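Local structure of enoyl-CoA hydratase/isomerase (3P5M) at residues 110-115 with 171-176; 53-58 with 189-194; 142-147 with 151-156; 127-130 with 135-138. The protein probably catalyses the hydration of enoyl-CoA thioesters or the shift of their double bond. All coordinates share one frame; numbering follows the deposited sequence. Where two conformers were deposited one is given.

Contact 1: residues 110-115 with 171-176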
loop_
_atom_site.group_PDB
_atom_site.type_symbol
_atom_site.label_atom_id
_atom_site.label_comp_id
_atom_site.label_asym_id
_atom_site.label_seq_id
_atom_site.Cartn_x
_atom_site.Cartn_y
_atom_site.Cartn_z
ATOM N N LEU B 110 -9.507 9.118 24.318
ATOM C CA LEU B 110 -8.679 8.581 25.409
ATOM C C LEU B 110 -7.410 7.853 24.903
ATOM O O LEU B 110 -6.274 8.118 25.362
ATOM C CB LEU B 110 -9.525 7.592 26.227
ATOM C CG LEU B 110 -8.994 6.917 27.486
ATOM C CD1 LEU B 110 -8.587 7.955 28.499
ATOM C CD2 LEU B 110 -10.168 6.118 28.045
ATOM N N ALA B 111 -7.625 6.897 24.007
ATOM C CA ALA B 111 -6.533 6.110 23.427
ATOM C C ALA B 111 -5.575 7.082 22.741
ATOM O O ALA B 111 -4.365 7.031 22.947
ATOM C CB ALA B 111 -7.087 5.119 22.418
ATOM N N LEU B 112 -6.119 8.007 21.963
ATOM C CA LEU B 112 -5.268 8.903 21.146
ATOM C C LEU B 112 -4.544 10.003 21.929
ATOM O O LEU B 112 -3.548 10.569 21.462
ATOM C CB LEU B 112 -6.060 9.479 19.971
ATOM C CG LEU B 112 -6.725 8.450 19.058
ATOM C CD1 LEU B 112 -7.289 9.114 17.814
ATOM C CD2 LEU B 112 -5.737 7.345 18.638
ATOM N N ALA B 113 -4.981 10.282 23.141
ATOM C CA ALA B 113 -4.216 11.159 24.020
ATOM C C ALA B 113 -2.892 10.505 24.485
ATOM O O ALA B 113 -1.929 11.201 24.834
ATOM C CB ALA B 113 -5.064 11.571 25.221
ATOM N N CYS B 114 -2.830 9.176 24.452
ATOM C CA CYS B 114 -1.647 8.466 24.944
ATOM C C CYS B 114 -0.444 8.643 24.019
ATOM O O CYS B 114 -0.589 8.946 22.838
ATOM C CB CYS B 114 -1.958 6.979 25.150
ATOM S SG CYS B 114 -3.296 6.728 26.322
ATOM N N ASP B 115 0.743 8.453 24.570
ATOM C CA ASP B 115 1.973 8.541 23.776
ATOM C C ASP B 115 2.171 7.450 22.739
ATOM O O ASP B 115 2.677 7.712 21.677
ATOM C CB ASP B 115 3.159 8.609 24.713
ATOM C CG ASP B 115 2.977 9.703 25.714
ATOM O OD1 ASP B 115 2.955 10.858 25.246
ATOM O OD2 ASP B 115 2.817 9.408 26.907
ATOM N N TRP B 171 -2.761 5.348 8.406
ATOM C CA TRP B 171 -3.044 6.760 8.481
ATOM C C TRP B 171 -2.123 7.483 9.431
ATOM O O TRP B 171 -2.087 8.698 9.395
ATOM C CB TRP B 171 -4.480 6.957 8.993
ATOM C CG TRP B 171 -5.555 6.663 7.973
ATOM C CD1 TRP B 171 -5.403 6.092 6.715
ATOM C CD2 TRP B 171 -6.948 6.885 8.145
ATOM N NE1 TRP B 171 -6.625 6.009 6.094
ATOM C CE2 TRP B 171 -7.591 6.484 6.943
ATOM C CE3 TRP B 171 -7.724 7.431 9.186
ATOM C CZ2 TRP B 171 -8.992 6.574 6.769
ATOM C CZ3 TRP B 171 -9.099 7.521 8.999
ATOM C CH2 TRP B 171 -9.717 7.101 7.789
ATOM N N GLY B 172 -1.463 6.759 10.340
ATOM C CA GLY B 172 -0.609 7.414 11.380
ATOM C C GLY B 172 -1.398 7.885 12.594
ATOM O O GLY B 172 -0.911 8.744 13.383
ATOM N N MET B 173 -2.611 7.298 12.779
ATOM C CA MET B 173 -3.431 7.608 13.947
ATOM C C MET B 173 -2.824 7.046 15.215
ATOM O O MET B 173 -2.909 7.644 16.269
ATOM C CB MET B 173 -4.847 7.002 13.804
ATOM C CG MET B 173 -5.888 7.543 14.808
ATOM S SD MET B 173 -7.456 6.582 14.898
ATOM C CE MET B 173 -8.090 7.048 13.282
ATOM N N ILE B 174 -2.243 5.862 15.096
ATOM C CA ILE B 174 -1.753 5.102 16.228
ATOM C C ILE B 174 -0.313 4.676 15.972
ATOM O O ILE B 174 0.069 4.461 14.815
ATOM C CB ILE B 174 -2.684 3.857 16.525
ATOM C CG1 ILE B 174 -2.895 3.008 15.265
ATOM C CG2 ILE B 174 -4.045 4.367 17.084
ATOM C CD1 ILE B 174 -3.540 1.618 15.542
ATOM N N SER B 175 0.474 4.529 17.032
ATOM C CA SER B 175 1.890 4.202 16.871
ATOM C C SER B 175 2.167 2.728 16.520
ATOM O O SER B 175 3.093 2.454 15.787
ATOM C CB SER B 175 2.649 4.584 18.127
ATOM O OG SER B 175 2.175 3.799 19.208
ATOM N N HIS B 176 1.328 1.809 17.005
ATOM C CA HIS B 176 1.573 0.347 16.878
ATOM C C HIS B 176 0.394 -0.458 16.426
ATOM O O HIS B 176 -0.754 -0.268 16.907
ATOM C CB HIS B 176 2.057 -0.251 18.196
ATOM C CG HIS B 176 3.450 0.167 18.567
ATOM N ND1 HIS B 176 3.736 1.417 19.066
ATOM C CD2 HIS B 176 4.634 -0.485 18.468
ATOM C CE1 HIS B 176 5.037 1.507 19.294
ATOM N NE2 HIS B 176 5.606 0.372 18.926
#
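At the C-terminal end of helix 106-113 in the crotonase-like core, Leu112 packs against Met173 and Ile174 of the loop that leads from helix 165-171 to strand 176-177. Leu112 carries the contact with both branches of its fork. Both methyls touch Met173, Leu112 CD1 lying 3.7 Å from Met173 CG, and Leu112 CD2 also meets Ile174 CG2 at 3.8 Å. The same CD2 rests 3.7 Å from Met173 O. With its CG anti to the carbonyl carbon (chi1 -55°), Leu112 leans across to the loop although its CB is not aimed at it. Met173 runs extended as far as SD and bends at the last torsion (chi3 -70°). Ile174 offers its branch methyl here, and its longer arm leads away from Leu112.

The loop is fixed at both ends. Gly172 leaves helix 165-171 with positive phi, 84°, and closes it in a Schellman motif. Farther on, Ser175 OG bonds to His176 ND1 at 2.9 Å, in the plane of the imidazole, and also takes the backbone N-H of Val117. Backbone bonds from His176 to Val117 and Ala119 then start strand 176-177. The second subunit closes in from outside, where its Arg150 binds Leu112 O and its Arg155 binds Ser175 O. This is apolar helix-to-loop packing inside a crotonase-type core, in which a Schellman-terminated helix hands the chain back to the edge of the main sheet.

Contact 2: residues 53-58 with 189-194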
loop_
_atom_site.group_PDB
_atom_site.type_symbol
_atom_site.label_atom_id
_atom_site.label_comp_id
_atom_site.label_asym_id
_atom_site.label_seq_id
_atom_site.Cartn_x
_atom_site.Cartn_y
_atom_site.Cartn_z
ATOM N N ALA B 53 6.113 4.083 33.670
ATOM C CA ALA B 53 5.227 4.057 32.503
ATOM C C ALA B 53 3.841 3.718 32.988
ATOM O O ALA B 53 3.689 3.044 33.987
ATOM C CB ALA B 53 5.697 3.066 31.431
ATOM N N VAL B 54 2.830 4.210 32.279
ATOM C CA VAL B 54 1.447 3.927 32.610
ATOM C C VAL B 54 0.850 3.110 31.455
ATOM O O VAL B 54 1.061 3.453 30.298
ATOM C CB VAL B 54 0.670 5.249 32.803
ATOM C CG1 VAL B 54 -0.803 4.980 32.976
ATOM C CG2 VAL B 54 1.239 6.045 34.019
ATOM N N LEU B 55 0.136 2.024 31.785
ATOM C CA LEU B 55 -0.572 1.228 30.790
ATOM C C LEU B 55 -2.040 1.450 31.002
ATOM O O LEU B 55 -2.535 1.317 32.128
ATOM C CB LEU B 55 -0.268 -0.270 30.945
ATOM C CG LEU B 55 -1.095 -1.268 30.102
ATOM C CD1 LEU B 55 -0.943 -1.078 28.584
ATOM C CD2 LEU B 55 -0.831 -2.696 30.489
ATOM N N LEU B 56 -2.733 1.788 29.924
ATOM C CA LEU B 56 -4.167 1.990 29.916
ATOM C C LEU B 56 -4.864 0.920 29.088
ATOM O O LEU B 56 -4.599 0.781 27.907
ATOM C CB LEU B 56 -4.472 3.355 29.297
ATOM C CG LEU B 56 -5.825 3.975 29.551
ATOM C CD1 LEU B 56 -6.066 4.008 31.056
ATOM C CD2 LEU B 56 -5.875 5.406 28.949
ATOM N N THR B 57 -5.757 0.162 29.710
ATOM C CA THR B 57 -6.483 -0.891 29.006
ATOM C C THR B 57 -7.927 -0.938 29.500
ATOM O O THR B 57 -8.288 -0.248 30.463
ATOM C CB THR B 57 -5.900 -2.328 29.248
ATOM O OG1 THR B 57 -5.895 -2.635 30.656
ATOM C CG2 THR B 57 -4.502 -2.507 28.632
ATOM N N GLY B 58 -8.719 -1.798 28.874
ATOM C CA GLY B 58 -10.086 -1.993 29.276
ATOM C C GLY B 58 -10.440 -3.446 29.506
ATOM O O GLY B 58 -10.147 -4.320 28.651
ATOM N N ASP B 189 5.974 -6.587 25.125
ATOM C CA ASP B 189 7.293 -6.174 24.644
ATOM C C ASP B 189 7.455 -4.675 24.744
ATOM O O ASP B 189 8.437 -4.214 25.300
ATOM C CB ASP B 189 7.535 -6.606 23.215
ATOM C CG ASP B 189 7.781 -8.109 23.076
ATOM O OD1 ASP B 189 7.838 -8.842 24.084
ATOM O OD2 ASP B 189 7.913 -8.574 21.920
ATOM N N VAL B 190 6.480 -3.921 24.222
ATOM C CA VAL B 190 6.544 -2.449 24.226
ATOM C C VAL B 190 6.523 -1.890 25.679
ATOM O O VAL B 190 7.296 -1.007 26.026
ATOM C CB VAL B 190 5.395 -1.874 23.334
ATOM C CG1 VAL B 190 5.152 -0.351 23.564
ATOM C CG2 VAL B 190 5.693 -2.152 21.859
ATOM N N LEU B 191 5.638 -2.409 26.524
ATOM C CA LEU B 191 5.581 -1.950 27.898
ATOM C C LEU B 191 6.919 -2.233 28.618
ATOM O O LEU B 191 7.498 -1.329 29.255
ATOM C CB LEU B 191 4.418 -2.604 28.622
ATOM C CG LEU B 191 3.966 -1.998 29.951
ATOM C CD1 LEU B 191 3.429 -0.539 29.782
ATOM C CD2 LEU B 191 2.921 -2.944 30.612
ATOM N N ARG B 192 7.429 -3.456 28.503
ATOM C CA ARG B 192 8.736 -3.749 29.083
ATOM C C ARG B 192 9.797 -2.731 28.642
ATOM O O ARG B 192 10.509 -2.174 29.475
ATOM C CB ARG B 192 9.209 -5.194 28.780
ATOM C CG ARG B 192 10.741 -5.444 29.056
ATOM C CD ARG B 192 11.318 -6.700 28.291
ATOM N NE ARG B 192 10.824 -6.747 26.900
ATOM C CZ ARG B 192 11.324 -6.049 25.875
ATOM N NH1 ARG B 192 12.389 -5.253 26.043
ATOM N NH2 ARG B 192 10.767 -6.163 24.672
ATOM N N SER B 193 9.923 -2.518 27.346
ATOM C CA SER B 193 10.995 -1.688 26.834
ATOM C C SER B 193 10.903 -0.184 27.234
ATOM O O SER B 193 11.889 0.434 27.668
ATOM C CB SER B 193 11.097 -1.827 25.334
ATOM O OG SER B 193 11.835 -0.720 24.880
ATOM N N VAL B 194 9.717 0.382 27.081
ATOM C CA VAL B 194 9.401 1.747 27.509
ATOM C C VAL B 194 9.600 1.981 29.043
ATOM O O VAL B 194 10.308 2.902 29.436
ATOM C CB VAL B 194 7.974 2.105 27.016
ATOM C CG1 VAL B 194 7.476 3.412 27.585
ATOM C CG2 VAL B 194 7.989 2.191 25.517
#
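Leu191, which loses the most surface here, reaches from helix 183-195 onto Leu55 of strand 53-58. Both its methyls reach the strand leucine: Leu191 CD1 rests 3.9 Å from Leu55 CB, and Leu191 CD2 meets Leu55 CD2 at 3.8 Å. The two side chains cross at about a right angle, so one leucine lies across the other instead of running alongside it. Both have CG anti to the backbone N (chi1 -165° in Leu191 and 171° in Leu55), which carries each fork toward the other segment's side chain.

Ala53 gives up the most surface after Leu191. Its CB points at the helix and lies 4.3 Å from Val194 CG1, a looser approach than that of the leucines, and Leu191 CD1 comes up beside the same CB at 4.6 Å. Ala53 and Leu55, two residues apart, project from one face of the strand, while Leu191 and Val194, three apart, occupy neighbouring turns on one side of the helix. The result is a helix laid on a beta-sheet face, as in the layered alpha/beta core of the crotonase fold. Val54 and Leu56 project from the other face of the strand, where helix 32-47 receives them through Ala45 and Leu38.

Leu191 spans more than one strand, since it also touches Val16 and Arg18 on one neighbour and Ile96 on another. Val194 packs on Ile96 and Pro94. Just beyond, Ser195 OG bonds to the carbonyl oxygens of Leu191 and Arg192 near the end of the helix.

Contact 3: residues 142-147 with 151-156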
loop_
_atom_site.group_PDB
_atom_site.type_symbol
_atom_site.label_atom_id
_atom_site.label_comp_id
_atom_site.label_asym_id
_atom_site.label_seq_id
_atom_site.Cartn_x
_atom_site.Cartn_y
_atom_site.Cartn_z
ATOM N N ALA B 142 -8.972 18.468 18.221
ATOM C CA ALA B 142 -7.585 18.960 18.152
ATOM C C ALA B 142 -6.594 17.828 18.027
ATOM O O ALA B 142 -5.574 18.004 17.360
ATOM C CB ALA B 142 -7.242 19.800 19.389
ATOM N N LEU B 143 -6.870 16.671 18.636
ATOM C CA LEU B 143 -5.924 15.539 18.574
ATOM C C LEU B 143 -5.844 14.927 17.184
ATOM O O LEU B 143 -4.772 14.817 16.613
ATOM C CB LEU B 143 -6.282 14.411 19.566
ATOM C CG LEU B 143 -6.272 14.718 21.077
ATOM C CD1 LEU B 143 -6.905 13.583 21.860
ATOM C CD2 LEU B 143 -4.832 14.898 21.514
ATOM N N LEU B 144 -6.983 14.542 16.644
ATOM C CA LEU B 144 -7.033 13.868 15.344
ATOM C C LEU B 144 -6.335 14.562 14.134
ATOM O O LEU B 144 -5.587 13.906 13.389
ATOM C CB LEU B 144 -8.482 13.426 15.052
ATOM C CG LEU B 144 -8.966 12.134 15.745
ATOM C CD1 LEU B 144 -10.498 11.989 15.779
ATOM C CD2 LEU B 144 -8.414 10.952 14.973
ATOM N N PRO B 145 -6.530 15.874 13.930
ATOM C CA PRO B 145 -5.868 16.438 12.736
ATOM C C PRO B 145 -4.325 16.356 12.736
ATOM O O PRO B 145 -3.712 16.249 11.661
ATOM C CB PRO B 145 -6.311 17.909 12.754
ATOM C CG PRO B 145 -7.630 17.920 13.454
ATOM C CD PRO B 145 -7.448 16.858 14.566
ATOM N N LEU B 146 -3.707 16.398 13.917
ATOM C CA LEU B 146 -2.245 16.280 14.021
ATOM C C LEU B 146 -1.825 14.812 13.965
ATOM O O LEU B 146 -0.660 14.490 14.113
ATOM C CB LEU B 146 -1.728 16.987 15.312
ATOM C CG LEU B 146 -1.575 18.522 15.230
ATOM C CD1 LEU B 146 -0.493 18.885 14.227
ATOM C CD2 LEU B 146 -2.904 19.227 14.833
ATOM N N LEU B 147 -2.789 13.914 13.790
ATOM C CA LEU B 147 -2.479 12.487 13.630
ATOM C C LEU B 147 -2.682 12.045 12.187
ATOM O O LEU B 147 -1.782 11.414 11.596
ATOM C CB LEU B 147 -3.343 11.642 14.589
ATOM C CG LEU B 147 -3.057 11.868 16.077
ATOM C CD1 LEU B 147 -3.998 11.070 16.964
ATOM C CD2 LEU B 147 -1.616 11.511 16.399
ATOM N N ALA B 151 -8.786 16.201 6.622
ATOM C CA ALA B 151 -9.807 15.580 5.761
ATOM C C ALA B 151 -10.302 14.265 6.336
ATOM O O ALA B 151 -11.512 13.986 6.322
ATOM C CB ALA B 151 -9.307 15.386 4.327
ATOM N N ARG B 152 -9.373 13.452 6.836
ATOM C CA ARG B 152 -9.751 12.158 7.374
ATOM C C ARG B 152 -10.474 12.354 8.709
ATOM O O ARG B 152 -11.333 11.567 9.054
ATOM C CB ARG B 152 -8.527 11.235 7.507
ATOM C CG ARG B 152 -7.980 10.637 6.176
ATOM C CD ARG B 152 -6.674 9.952 6.506
ATOM N NE ARG B 152 -6.046 9.275 5.378
ATOM C CZ ARG B 152 -4.731 9.163 5.202
ATOM N NH1 ARG B 152 -4.292 8.513 4.158
ATOM N NH2 ARG B 152 -3.872 9.748 6.029
ATOM N N THR B 153 -10.129 13.421 9.447
ATOM C CA THR B 153 -10.884 13.812 10.650
ATOM C C THR B 153 -12.334 14.199 10.393
ATOM O O THR B 153 -13.209 13.686 11.061
ATOM C CB THR B 153 -10.191 14.934 11.458
ATOM O OG1 THR B 153 -8.827 14.584 11.710
ATOM C CG2 THR B 153 -10.911 15.141 12.807
ATOM N N SER B 154 -12.568 15.120 9.452
ATOM C CA SER B 154 -13.924 15.532 9.050
ATOM C C SER B 154 -14.753 14.327 8.689
ATOM O O SER B 154 -15.897 14.236 9.093
ATOM C CB SER B 154 -13.926 16.473 7.830
ATOM O OG SER B 154 -12.977 17.499 7.988
ATOM N N ARG B 155 -14.180 13.417 7.911
ATOM C CA ARG B 155 -14.870 12.202 7.568
ATOM C C ARG B 155 -15.237 11.385 8.817
ATOM O O ARG B 155 -16.421 11.095 9.020
ATOM C CB ARG B 155 -14.090 11.336 6.554
ATOM C CG ARG B 155 -14.897 10.081 6.126
ATOM C CD ARG B 155 -14.295 9.336 4.923
ATOM N NE ARG B 155 -15.005 8.078 4.643
ATOM C CZ ARG B 155 -14.890 7.391 3.511
ATOM N NH1 ARG B 155 -14.104 7.860 2.550
ATOM N NH2 ARG B 155 -15.569 6.242 3.327
ATOM N N MET B 156 -14.248 11.057 9.661
ATOM C CA MET B 156 -14.537 10.311 10.887
ATOM C C MET B 156 -15.710 10.937 11.646
ATOM O O MET B 156 -16.618 10.235 12.073
ATOM C CB MET B 156 -13.324 10.268 11.807
ATOM C CG MET B 156 -12.319 9.217 11.363
ATOM S SD MET B 156 -10.979 9.071 12.542
ATOM C CE MET B 156 -11.795 8.100 13.800
#
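Thr153 OG1 is pressed against the peptide bond joining Leu144 to Pro145, while its hydrogen bond goes to Gly149 O, four residues back, in the link just before its helix. It lies 3.4 Å from Pro145 N and 3.5 Å from Leu144 C. The proline nitrogen has no hydrogen to share, so this closeness is packing. The threonine side chain is turned with OG1 anti to its carbonyl carbon (chi1 -51°), a setting that serves both jobs: the hydroxyl can reach Gly149 O, and the methyl is swung toward Leu144, where Thr153 CG2 meets Leu144 CB at 3.7 Å. The proline ring flanks the hydroxyl, with Pro145 CD at 3.9 Å from Thr153 OG1, and the two side chains cross nearly at right angles.

Farther along helix 150-159, Met156 takes the end of Leu144. Its SD lies 4.0 Å from Leu144 CD2, across rather than alongside the leucine, and the chain bends at the sulfur (chi3 78°).

The backbones come close, with 6.0 Å between Pro145 CA and Thr153 CA, as suits two short helices joined by a sharp turn. Other subunits lie near: Leu146 packs on Leu146 of the second subunit, while Arg155 bonds to Ser175 O of the third and to Glu161 of its own chain. Because the buried hydroxyl is satisfied by the carbonyl of Gly149 just ahead of its helix, it can sit in an otherwise apolar interface without a polar partner in residues 142-147, and the join between the helices rests on van der Waals contact.

Contact 4: residues 127-130 with 135-138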
loop_
_atom_site.group_PDB
_atom_site.type_symbol
_atom_site.label_atom_id
_atom_site.label_comp_id
_atom_site.label_asym_id
_atom_site.label_seq_id
_atom_site.Cartn_x
_atom_site.Cartn_y
_atom_site.Cartn_z
ATOM N N LEU B 127 -15.749 7.804 15.856
ATOM C CA LEU B 127 -16.450 8.961 16.443
ATOM C C LEU B 127 -17.946 8.754 16.181
ATOM O O LEU B 127 -18.523 9.308 15.232
ATOM C CB LEU B 127 -15.932 10.268 15.839
ATOM C CG LEU B 127 -14.433 10.558 15.978
ATOM C CD1 LEU B 127 -14.047 11.912 15.329
ATOM C CD2 LEU B 127 -13.993 10.527 17.448
ATOM N N ALA B 128 -18.564 7.900 16.991
ATOM C CA ALA B 128 -19.975 7.590 16.767
ATOM C C ALA B 128 -20.916 8.679 17.281
ATOM O O ALA B 128 -22.122 8.522 17.190
ATOM C CB ALA B 128 -20.357 6.229 17.360
ATOM N N PHE B 129 -20.392 9.786 17.787
ATOM C CA PHE B 129 -21.254 10.756 18.451
ATOM C C PHE B 129 -22.394 11.221 17.546
ATOM O O PHE B 129 -23.540 11.300 17.991
ATOM C CB PHE B 129 -20.480 12.003 18.925
ATOM C CG PHE B 129 -19.123 11.734 19.539
ATOM C CD1 PHE B 129 -18.949 11.830 20.928
ATOM C CD2 PHE B 129 -18.003 11.455 18.732
ATOM C CE1 PHE B 129 -17.715 11.622 21.502
ATOM C CE2 PHE B 129 -16.745 11.263 19.303
ATOM C CZ PHE B 129 -16.596 11.352 20.707
ATOM N N THR B 130 -22.087 11.532 16.277
ATOM C CA THR B 130 -23.089 12.116 15.376
ATOM C C THR B 130 -24.275 11.222 15.132
ATOM O O THR B 130 -25.326 11.711 14.698
ATOM C CB THR B 130 -22.520 12.611 14.010
ATOM O OG1 THR B 130 -21.698 11.608 13.419
ATOM C CG2 THR B 130 -21.708 13.880 14.181
ATOM N N MET B 135 -21.449 15.777 19.082
ATOM C CA MET B 135 -20.205 16.113 18.401
ATOM C C MET B 135 -19.037 15.480 19.166
ATOM O O MET B 135 -19.242 14.975 20.287
ATOM C CB MET B 135 -20.033 17.638 18.376
ATOM C CG MET B 135 -19.581 18.189 19.730
ATOM S SD MET B 135 -19.361 19.962 19.733
ATOM C CE MET B 135 -17.939 20.131 18.689
ATOM N N PRO B 136 -17.814 15.483 18.567
ATOM C CA PRO B 136 -16.663 14.848 19.227
ATOM C C PRO B 136 -16.358 15.571 20.536
ATOM O O PRO B 136 -16.696 16.746 20.667
ATOM C CB PRO B 136 -15.536 15.025 18.210
ATOM C CG PRO B 136 -16.267 14.993 16.868
ATOM C CD PRO B 136 -17.536 15.771 17.140
ATOM N N ASP B 137 -15.772 14.856 21.499
ATOM C CA ASP B 137 -15.367 15.448 22.795
ATOM C C ASP B 137 -13.971 14.977 23.249
ATOM O O ASP B 137 -13.267 14.259 22.513
ATOM C CB ASP B 137 -16.387 15.111 23.880
ATOM C CG ASP B 137 -16.487 13.624 24.137
ATOM O OD1 ASP B 137 -15.605 12.841 23.688
ATOM O OD2 ASP B 137 -17.457 13.227 24.793
ATOM N N GLY B 138 -13.580 15.372 24.465
ATOM C CA GLY B 138 -12.273 15.021 24.998
ATOM C C GLY B 138 -11.175 15.879 24.421
ATOM O O GLY B 138 -10.060 15.857 24.922
#
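Phe129 leads its side chain over residues 135-137, meeting each in turn. Phe129 CB lies 3.5 Å from Met135 O, and the same carbonyl oxygen follows the start of the ring, coming to 3.2 Å from Phe129 CD1. It approaches the ring obliquely and is hydrogen-bonded to Gln228 NE2 of helix 217-231. Phe129 CD2 and CE2 are met by Pro136 CA, the latter at 3.6 Å. That carbon sits almost over the middle of the ring, 3.6 Å from the centroid and 13° off the normal, in a CH-pi contact. Phe129 CG is anti to its carbonyl carbon (chi1 -41°), which brings the ring's face down on the proline backbone.

Both segments belong to the loop between strand 124-126 and helix 140-143, which here doubles back on itself; in crotonase relatives the corresponding region runs beside the acyl pocket. At the far end of the ring, Phe129 CE1 reaches Asp137 OD1 at 3.3 Å, and CZ touches the same oxygen at 3.5 Å. The carboxylate plane stands 82° from that of the ring. Asp137 O is bonded to Ser109 OG, which ties this part of the loop to helix 106-113.

Leu127 CB lies at the ring edge, in plane, and Leu127 CD1 meets Pro136 CG at 4.1 Å. Pro136 also packs on Ala157 of helix 150-159 and on Thr205 of the third subunit.

The four contacts run as a chain of packing through the core. Contacts 2 and 4 are its ends, with centres about 27 Å apart on opposite sides of the chain's centre. Leu110 CD1 of contact 1 reaches Leu56 CD2 of contact 2 at 3.7 Å. Contact 1 joins contact 3 through Leu112 CD1 and Leu144 CD2, 3.6 Å apart, and Leu144 CD1 then meets Leu127 CD1 of contact 4 at 3.6 Å. Contacts 1 and 3 both face the second subunit, and 3 and 4 the third. In crotonases, the start of the helix corresponding to 106-113 helps form the oxyanion hole; contact 1 packs the opposite end of that helix, while the loop of contact 4 probably lines the acyl pocket.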